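Local structure of glutamate racemase (Campylobacter jejuni, 3UHF) at residues I87-A99 with L105-I117. The protein belongs to the Asp/Glu/hydantoin racemase family of enzymes, whose parallel sheets are flanked by helices, and holds D-glutamic acid in its pocket. Numbering follows the deposited sequence.
Sequences IDMLIIACNTASA and LRAKAHFPVYGVI. With DGL (D-glutamic acid), chain C.
Leu90 and Tyr114 knit two parallel strands together: Leu90 N donates to Pro112 O, Tyr114 N to Leu90 O, and Ile92 N to Tyr114 O at 2.7 Å. On the face with Leu90 and Val113, the Phe111 ring is sandwiched between Ile87 CG1, 4.2 Å from its centroid and 17° off the normal, and Ala109 CB on the opposite side. Leu90 CB meets Phe111 CE1 obliquely, while Ile92 CD1 and Leu105 CD1 touch tip to tip. On the other face Tyr114 offers its ring edge to Met89 SD, 5.1 Å from the centroid (Met-aromatic). Met89 CG sits between N and carbonyl carbon (chi1 78°), and the extended chain carries the sulfur to that edge. Past the strands, Ser98 OG accepts from Val116 N (3.1 Å) and donates to Cys94 O (2.8 Å), which Ser98 N reaches from the other face of the carbonyl. The start of helix 95-100 also meets D-glutamic acid: Asn95 N binds its O, Thr96 OG1 its OXT. The pair forms a beta-alpha-beta crossover, with 113-114 at the sheet edge within this chain; strand 26-31 flanks 89-92 on its far side, helix 227-238 packs on Met89, Ile91 and Tyr114, and helix 68-82 meets Ile87.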
ATOM      1  N   ILE A  87       1.689 -20.068   0.837  1.00 49.68           N
ATOM      2  CA  ILE A  87       0.799 -19.116   0.175  1.00 40.20           C
ATOM      3  C   ILE A  87       0.920 -19.184  -1.344  1.00 38.10           C
ATOM      4  O   ILE A  87       1.967 -19.552  -1.875  1.00 42.31           O
ATOM      5  CB  ILE A  87       1.056 -17.675   0.637  1.00 32.57           C
ATOM      6  CG1 ILE A  87       2.528 -17.305   0.449  1.00 30.72           C
ATOM      7  CG2 ILE A  87       0.663 -17.505   2.097  1.00 38.54           C
ATOM      8  CD1 ILE A  87       2.840 -15.850   0.822  1.00 31.94           C
ATOM      9  N   ASP A  88      -0.158 -18.816  -2.031  1.00 37.39           N
ATOM     10  CA  ASP A  88      -0.211 -18.859  -3.490  1.00 37.00           C
ATOM     11  C   ASP A  88       0.463 -17.647  -4.124  1.00 36.23           C
ATOM     12  O   ASP A  88       0.951 -17.722  -5.253  1.00 33.19           O
ATOM     13  CB  ASP A  88      -1.657 -18.957  -3.971  1.00 44.68           C
ATOM     14  CG  ASP A  88      -2.316 -20.265  -3.568  1.00 58.90           C
ATOM     15  OD1 ASP A  88      -1.600 -21.286  -3.450  1.00 61.33           O
ATOM     16  OD2 ASP A  88      -3.550 -20.269  -3.366  1.00 59.98           O
ATOM     17  N   MET A  89       0.458 -16.529  -3.401  1.00 29.25           N
ATOM     18  CA  MET A  89       1.196 -15.346  -3.803  1.00 26.08           C
ATOM     19  C   MET A  89       1.337 -14.377  -2.632  1.00 29.02           C
ATOM     20  O   MET A  89       0.643 -14.493  -1.620  1.00 31.11           O
ATOM     21  CB  MET A  89       0.553 -14.650  -5.004  1.00 33.74           C
ATOM     22  CG  MET A  89      -0.657 -13.812  -4.703  1.00 35.81           C
ATOM     23  SD  MET A  89      -1.318 -13.071  -6.222  1.00 47.65           S
ATOM     24  CE  MET A  89      -2.918 -12.538  -5.652  1.00 50.31           C
ATOM     25  N   LEU A  90       2.253 -13.435  -2.780  1.00 25.19           N
ATOM     26  CA  LEU A  90       2.525 -12.464  -1.734  1.00 23.58           C
ATOM     27  C   LEU A  90       2.315 -11.055  -2.257  1.00 24.02           C
ATOM     28  O   LEU A  90       2.872 -10.668  -3.292  1.00 25.70           O
ATOM     29  CB  LEU A  90       3.955 -12.615  -1.228  1.00 23.69           C
ATOM     30  CG  LEU A  90       4.393 -11.547  -0.219  1.00 26.49           C
ATOM     31  CD1 LEU A  90       3.496 -11.575   1.011  1.00 25.21           C
ATOM     32  CD2 LEU A  90       5.851 -11.756   0.170  1.00 27.71           C
ATOM     33  N   ILE A  91       1.514 -10.288  -1.525  1.00 22.51           N
ATOM     34  CA  ILE A  91       1.284  -8.894  -1.841  1.00 21.74           C
ATOM     35  C   ILE A  91       2.061  -8.029  -0.858  1.00 22.15           C
ATOM     36  O   ILE A  91       1.903  -8.162   0.365  1.00 20.79           O
ATOM     37  CB  ILE A  91      -0.203  -8.525  -1.730  1.00 22.24           C
ATOM     38  CG1 ILE A  91      -1.051  -9.448  -2.601  1.00 25.22           C
ATOM     39  CG2 ILE A  91      -0.417  -7.056  -2.106  1.00 21.66           C
ATOM     40  CD1 ILE A  91      -0.579  -9.519  -4.036  1.00 30.21           C
ATOM     41  N   ILE A  92       2.917  -7.171  -1.391  1.00 18.68           N
ATOM     42  CA  ILE A  92       3.638  -6.195  -0.570  1.00 17.46           C
ATOM     43  C   ILE A  92       2.788  -4.925  -0.516  1.00 19.96           C
ATOM     44  O   ILE A  92       2.811  -4.115  -1.442  1.00 22.51           O
ATOM     45  CB  ILE A  92       5.022  -5.877  -1.175  1.00 17.91           C
ATOM     46  CG1 ILE A  92       5.794  -7.180  -1.451  1.00 23.37           C
ATOM     47  CG2 ILE A  92       5.822  -4.947  -0.263  1.00 17.81           C
ATOM     48  CD1 ILE A  92       6.000  -8.047  -0.212  1.00 27.26           C
ATOM     49  N   ALA A  93       2.005  -4.783   0.553  1.00 19.48           N
ATOM     50  CA  ALA A  93       1.097  -3.646   0.711  1.00 21.34           C
ATOM     51  C   ALA A  93       1.879  -2.350   0.860  1.00 22.44           C
ATOM     52  O   ALA A  93       1.395  -1.275   0.528  1.00 18.69           O
ATOM     53  CB  ALA A  93       0.186  -3.852   1.942  1.00 19.87           C
ATOM     54  N   CYS A  94       3.092  -2.472   1.382  1.00 17.84           N
ATOM     55  CA  CYS A  94       3.910  -1.325   1.759  1.00 18.03           C
ATOM     56  C   CYS A  94       4.509  -0.651   0.527  1.00 18.59           C
ATOM     57  O   CYS A  94       5.184  -1.303  -0.262  1.00 16.88           O
ATOM     58  CB  CYS A  94       5.030  -1.806   2.675  1.00 17.20           C
ATOM     59  SG  CYS A  94       6.093  -0.486   3.297  1.00 19.97           S
ATOM     60  N   ASN A  95       4.268   0.649   0.368  1.00 15.54           N
ATOM     61  CA  ASN A  95       4.815   1.374  -0.768  1.00 16.81           C
ATOM     62  C   ASN A  95       6.322   1.504  -0.640  1.00 17.14           C
ATOM     63  O   ASN A  95       7.033   1.516  -1.643  1.00 15.13           O
ATOM     64  CB  ASN A  95       4.180   2.762  -0.895  1.00 14.49           C
ATOM     65  CG  ASN A  95       2.669   2.693  -1.082  1.00 17.48           C
ATOM     66  OD1 ASN A  95       1.931   2.429  -0.136  1.00 14.96           O
ATOM     67  ND2 ASN A  95       2.208   2.932  -2.310  1.00 13.97           N
ATOM     68  N   THR A  96       6.807   1.612   0.597  1.00 16.55           N
ATOM     69  CA  THR A  96       8.240   1.758   0.825  1.00 16.20           C
ATOM     70  C   THR A  96       8.962   0.468   0.462  1.00 16.92           C
ATOM     71  O   THR A  96       9.946   0.484  -0.287  1.00 18.70           O
ATOM     72  CB  THR A  96       8.551   2.173   2.285  1.00 16.31           C
ATOM     73  OG1 THR A  96       7.977   3.464   2.544  1.00 16.28           O
ATOM     74  CG2 THR A  96      10.057   2.236   2.506  1.00 16.99           C
ATOM     75  N   ALA A  97       8.454  -0.656   0.968  1.00 16.86           N
ATOM     76  CA  ALA A  97       8.988  -1.957   0.583  1.00 19.85           C
ATOM     77  C   ALA A  97       8.880  -2.179  -0.929  1.00 19.30           C
ATOM     78  O   ALA A  97       9.783  -2.756  -1.552  1.00 20.67           O
ATOM     79  CB  ALA A  97       8.272  -3.073   1.335  1.00 18.33           C
ATOM     80  N   SER A  98       7.776  -1.727  -1.514  1.00 14.98           N
ATOM     81  CA  SER A  98       7.560  -1.921  -2.953  1.00 18.19           C
ATOM     82  C   SER A  98       8.597  -1.152  -3.770  1.00 20.54           C
ATOM     83  O   SER A  98       8.952  -1.558  -4.884  1.00 22.26           O
ATOM     84  CB  SER A  98       6.139  -1.498  -3.372  1.00 17.91           C
ATOM     85  OG  SER A  98       5.146  -2.374  -2.848  1.00 18.11           O
ATOM     86  N   ALA A  99       9.072  -0.045  -3.207  1.00 18.36           N
ATOM     87  CA  ALA A  99      10.029   0.821  -3.879  1.00 20.39           C
ATOM     88  C   ALA A  99      11.428   0.226  -3.954  1.00 21.38           C
ATOM     89  O   ALA A  99      12.206   0.604  -4.823  1.00 22.60           O
ATOM     90  CB  ALA A  99      10.074   2.214  -3.217  1.00 19.50           C
ATOM     91  N   LEU A 105      13.018  -9.950  -3.484  1.00 23.96           N
ATOM     92  CA  LEU A 105      11.951 -10.862  -3.083  1.00 27.39           C
ATOM     93  C   LEU A 105      11.665 -11.877  -4.179  1.00 25.92           C
ATOM     94  O   LEU A 105      11.533 -13.071  -3.924  1.00 29.01           O
ATOM     95  CB  LEU A 105      10.673 -10.081  -2.750  1.00 22.62           C
ATOM     96  CG  LEU A 105      10.714  -9.300  -1.433  1.00 26.18           C
ATOM     97  CD1 LEU A 105       9.515  -8.376  -1.322  1.00 22.70           C
ATOM     98  CD2 LEU A 105      10.762 -10.258  -0.251  1.00 30.37           C
ATOM     99  N   ARG A 106      11.570 -11.389  -5.407  1.00 25.27           N
ATOM    100  CA  ARG A 106      11.243 -12.255  -6.528  1.00 27.36           C
ATOM    101  C   ARG A 106      12.366 -13.245  -6.824  1.00 32.06           C
ATOM    102  O   ARG A 106      12.115 -14.389  -7.192  1.00 34.22           O
ATOM    103  CB  ARG A 106      10.911 -11.410  -7.750  1.00 27.95           C
ATOM    104  CG  ARG A 106       9.563 -10.750  -7.616  1.00 28.81           C
ATOM    105  CD  ARG A 106       9.395  -9.611  -8.591  1.00 32.76           C
ATOM    106  NE  ARG A 106       8.033  -9.102  -8.559  1.00 33.06           N
ATOM    107  CZ  ARG A 106       7.678  -7.907  -9.012  1.00 37.56           C
ATOM    108  NH1 ARG A 106       8.594  -7.095  -9.522  1.00 31.87           N
ATOM    109  NH2 ARG A 106       6.409  -7.521  -8.941  1.00 34.60           N
ATOM    110  N   ALA A 107      13.607 -12.808  -6.639  1.00 34.71           N
ATOM    111  CA  ALA A 107      14.749 -13.685  -6.869  1.00 35.02           C
ATOM    112  C   ALA A 107      14.729 -14.881  -5.919  1.00 38.78           C
ATOM    113  O   ALA A 107      15.252 -15.945  -6.242  1.00 36.65           O
ATOM    114  CB  ALA A 107      16.052 -12.910  -6.726  1.00 31.52           C
ATOM    115  N   LYS A 108      14.106 -14.710  -4.757  1.00 35.31           N
ATOM    116  CA  LYS A 108      14.108 -15.753  -3.733  1.00 38.73           C
ATOM    117  C   LYS A 108      12.825 -16.581  -3.740  1.00 40.15           C
ATOM    118  O   LYS A 108      12.864 -17.803  -3.592  1.00 42.67           O
ATOM    119  CB  LYS A 108      14.308 -15.128  -2.352  1.00 33.49           C
ATOM    120  CG  LYS A 108      14.390 -16.129  -1.213  1.00 41.51           C
ATOM    121  CD  LYS A 108      15.623 -17.004  -1.341  1.00 51.77           C
ATOM    122  CE  LYS A 108      15.892 -17.778  -0.054  1.00 54.04           C
ATOM    123  NZ  LYS A 108      14.889 -18.854   0.196  1.00 52.71           N
ATOM    124  N   ALA A 109      11.693 -15.905  -3.914  1.00 30.34           N
ATOM    125  CA  ALA A 109      10.379 -16.544  -3.830  1.00 31.66           C
ATOM    126  C   ALA A 109      10.053 -17.413  -5.047  1.00 35.70           C
ATOM    127  O   ALA A 109      10.480 -17.120  -6.162  1.00 37.26           O
ATOM    128  CB  ALA A 109       9.289 -15.481  -3.637  1.00 31.87           C
ATOM    129  N   HIS A 110       9.282 -18.475  -4.831  1.00 31.88           N
ATOM    130  CA  HIS A 110       8.850 -19.321  -5.938  1.00 33.44           C
ATOM    131  C   HIS A 110       7.351 -19.217  -6.176  1.00 35.66           C
ATOM    132  O   HIS A 110       6.733 -20.111  -6.742  1.00 43.55           O
ATOM    133  CB  HIS A 110       9.299 -20.769  -5.726  1.00 42.98           C
ATOM    134  CG  HIS A 110      10.784 -20.911  -5.634  1.00 42.87           C
ATOM    135  ND1 HIS A 110      11.423 -21.340  -4.490  1.00 46.90           N
ATOM    136  CD2 HIS A 110      11.759 -20.639  -6.532  1.00 40.48           C
ATOM    137  CE1 HIS A 110      12.728 -21.344  -4.696  1.00 44.30           C
ATOM    138  NE2 HIS A 110      12.958 -20.916  -5.923  1.00 47.68           N
ATOM    139  N   PHE A 111       6.777 -18.101  -5.740  1.00 32.14           N
ATOM    140  CA  PHE A 111       5.398 -17.751  -6.060  1.00 36.69           C
ATOM    141  C   PHE A 111       5.382 -16.277  -6.458  1.00 29.88           C
ATOM    142  O   PHE A 111       6.343 -15.564  -6.185  1.00 29.04           O
ATOM    143  CB  PHE A 111       4.480 -18.016  -4.865  1.00 39.41           C
ATOM    144  CG  PHE A 111       5.063 -17.593  -3.556  1.00 38.04           C
ATOM    145  CD1 PHE A 111       5.083 -16.253  -3.188  1.00 33.08           C
ATOM    146  CD2 PHE A 111       5.594 -18.535  -2.689  1.00 37.53           C
ATOM    147  CE1 PHE A 111       5.632 -15.861  -1.981  1.00 34.12           C
ATOM    148  CE2 PHE A 111       6.139 -18.149  -1.479  1.00 34.46           C
ATOM    149  CZ  PHE A 111       6.154 -16.809  -1.122  1.00 33.55           C
ATOM    150  N   PRO A 112       4.315 -15.824  -7.142  1.00 29.36           N
ATOM    151  CA  PRO A 112       4.285 -14.417  -7.552  1.00 30.19           C
ATOM    152  C   PRO A 112       4.358 -13.464  -6.366  1.00 28.11           C
ATOM    153  O   PRO A 112       3.778 -13.742  -5.316  1.00 29.75           O
ATOM    154  CB  PRO A 112       2.923 -14.283  -8.241  1.00 30.48           C
ATOM    155  CG  PRO A 112       2.616 -15.669  -8.736  1.00 33.02           C
ATOM    156  CD  PRO A 112       3.188 -16.593  -7.703  1.00 30.60           C
ATOM    157  N   VAL A 113       5.072 -12.359  -6.547  1.00 21.56           N
ATOM    158  CA  VAL A 113       5.152 -11.296  -5.551  1.00 22.16           C
ATOM    159  C   VAL A 113       4.807  -9.988  -6.248  1.00 27.74           C
ATOM    160  O   VAL A 113       5.428  -9.635  -7.251  1.00 28.80           O
ATOM    161  CB  VAL A 113       6.552 -11.208  -4.944  1.00 23.43           C
ATOM    162  CG1 VAL A 113       6.637 -10.066  -3.912  1.00 24.44           C
ATOM    163  CG2 VAL A 113       6.939 -12.546  -4.305  1.00 25.75           C
ATOM    164  N   TYR A 114       3.805  -9.282  -5.732  1.00 24.02           N
ATOM    165  CA  TYR A 114       3.366  -8.014  -6.317  1.00 20.91           C
ATOM    166  C   TYR A 114       3.415  -6.922  -5.266  1.00 21.83           C
ATOM    167  O   TYR A 114       3.012  -7.156  -4.124  1.00 25.48           O
ATOM    168  CB  TYR A 114       1.931  -8.126  -6.827  1.00 22.86           C
ATOM    169  CG  TYR A 114       1.783  -9.097  -7.980  1.00 25.01           C
ATOM    170  CD1 TYR A 114       2.317  -8.797  -9.224  1.00 28.54           C
ATOM    171  CD2 TYR A 114       1.129 -10.311  -7.817  1.00 29.18           C
ATOM    172  CE1 TYR A 114       2.199  -9.681 -10.290  1.00 28.69           C
ATOM    173  CE2 TYR A 114       1.003 -11.208  -8.882  1.00 31.91           C
ATOM    174  CZ  TYR A 114       1.540 -10.879 -10.107  1.00 33.52           C
ATOM    175  OH  TYR A 114       1.421 -11.751 -11.161  1.00 37.85           O
ATOM    176  N   GLY A 115       3.905  -5.746  -5.663  1.00 19.80           N
ATOM    177  CA  GLY A 115       3.890  -4.555  -4.821  1.00 18.30           C
ATOM    178  C   GLY A 115       2.723  -3.688  -5.257  1.00 19.13           C
ATOM    179  O   GLY A 115       1.867  -4.154  -6.027  1.00 22.55           O
ATOM    180  N   VAL A 116       2.680  -2.443  -4.788  1.00 17.23           N
ATOM    181  CA  VAL A 116       1.555  -1.561  -5.069  1.00 15.56           C
ATOM    182  C   VAL A 116       1.901  -0.382  -5.982  1.00 22.95           C
ATOM    183  O   VAL A 116       1.031   0.415  -6.326  1.00 20.65           O
ATOM    184  CB  VAL A 116       0.923  -1.020  -3.768  1.00 16.83           C
ATOM    185  CG1 VAL A 116       0.188  -2.140  -3.024  1.00 18.98           C
ATOM    186  CG2 VAL A 116       1.998  -0.371  -2.869  1.00 18.58           C
ATOM    187  N   ILE A 117       3.161  -0.265  -6.382  1.00 17.88           N
ATOM    188  CA  ILE A 117       3.571   0.908  -7.150  1.00 14.96           C
ATOM    189  C   ILE A 117       3.135   0.826  -8.619  1.00 19.66           C
ATOM    190  O   ILE A 117       2.549   1.773  -9.141  1.00 19.38           O
ATOM    191  CB  ILE A 117       5.087   1.159  -7.035  1.00 15.34           C
ATOM    192  CG1 ILE A 117       5.428   1.490  -5.576  1.00 14.56           C
ATOM    193  CG2 ILE A 117       5.506   2.297  -7.945  1.00 16.30           C
ATOM    194  CD1 ILE A 117       6.905   1.676  -5.304  1.00 16.69           C
TER
HETATM  195  N   DGL C 260       4.001   1.196   5.058  1.00 20.48           N
HETATM  196  CA  DGL C 260       4.775   2.393   4.717  1.00 18.17           C
HETATM  197  C   DGL C 260       4.478   2.821   3.289  1.00 17.30           C
HETATM  198  O   DGL C 260       3.446   2.448   2.713  1.00 18.20           O
HETATM  199  CB  DGL C 260       4.445   3.547   5.664  1.00 14.84           C
HETATM  200  CG  DGL C 260       4.948   3.321   7.089  1.00 20.22           C
HETATM  201  CD  DGL C 260       6.452   3.148   7.108  1.00 25.53           C
HETATM  202  OE1 DGL C 260       6.919   1.997   7.263  1.00 20.42           O
HETATM  203  OE2 DGL C 260       7.164   4.158   6.926  1.00 18.98           O
HETATM  204  OXT DGL C 260       5.247   3.576   2.707  1.00 19.23           O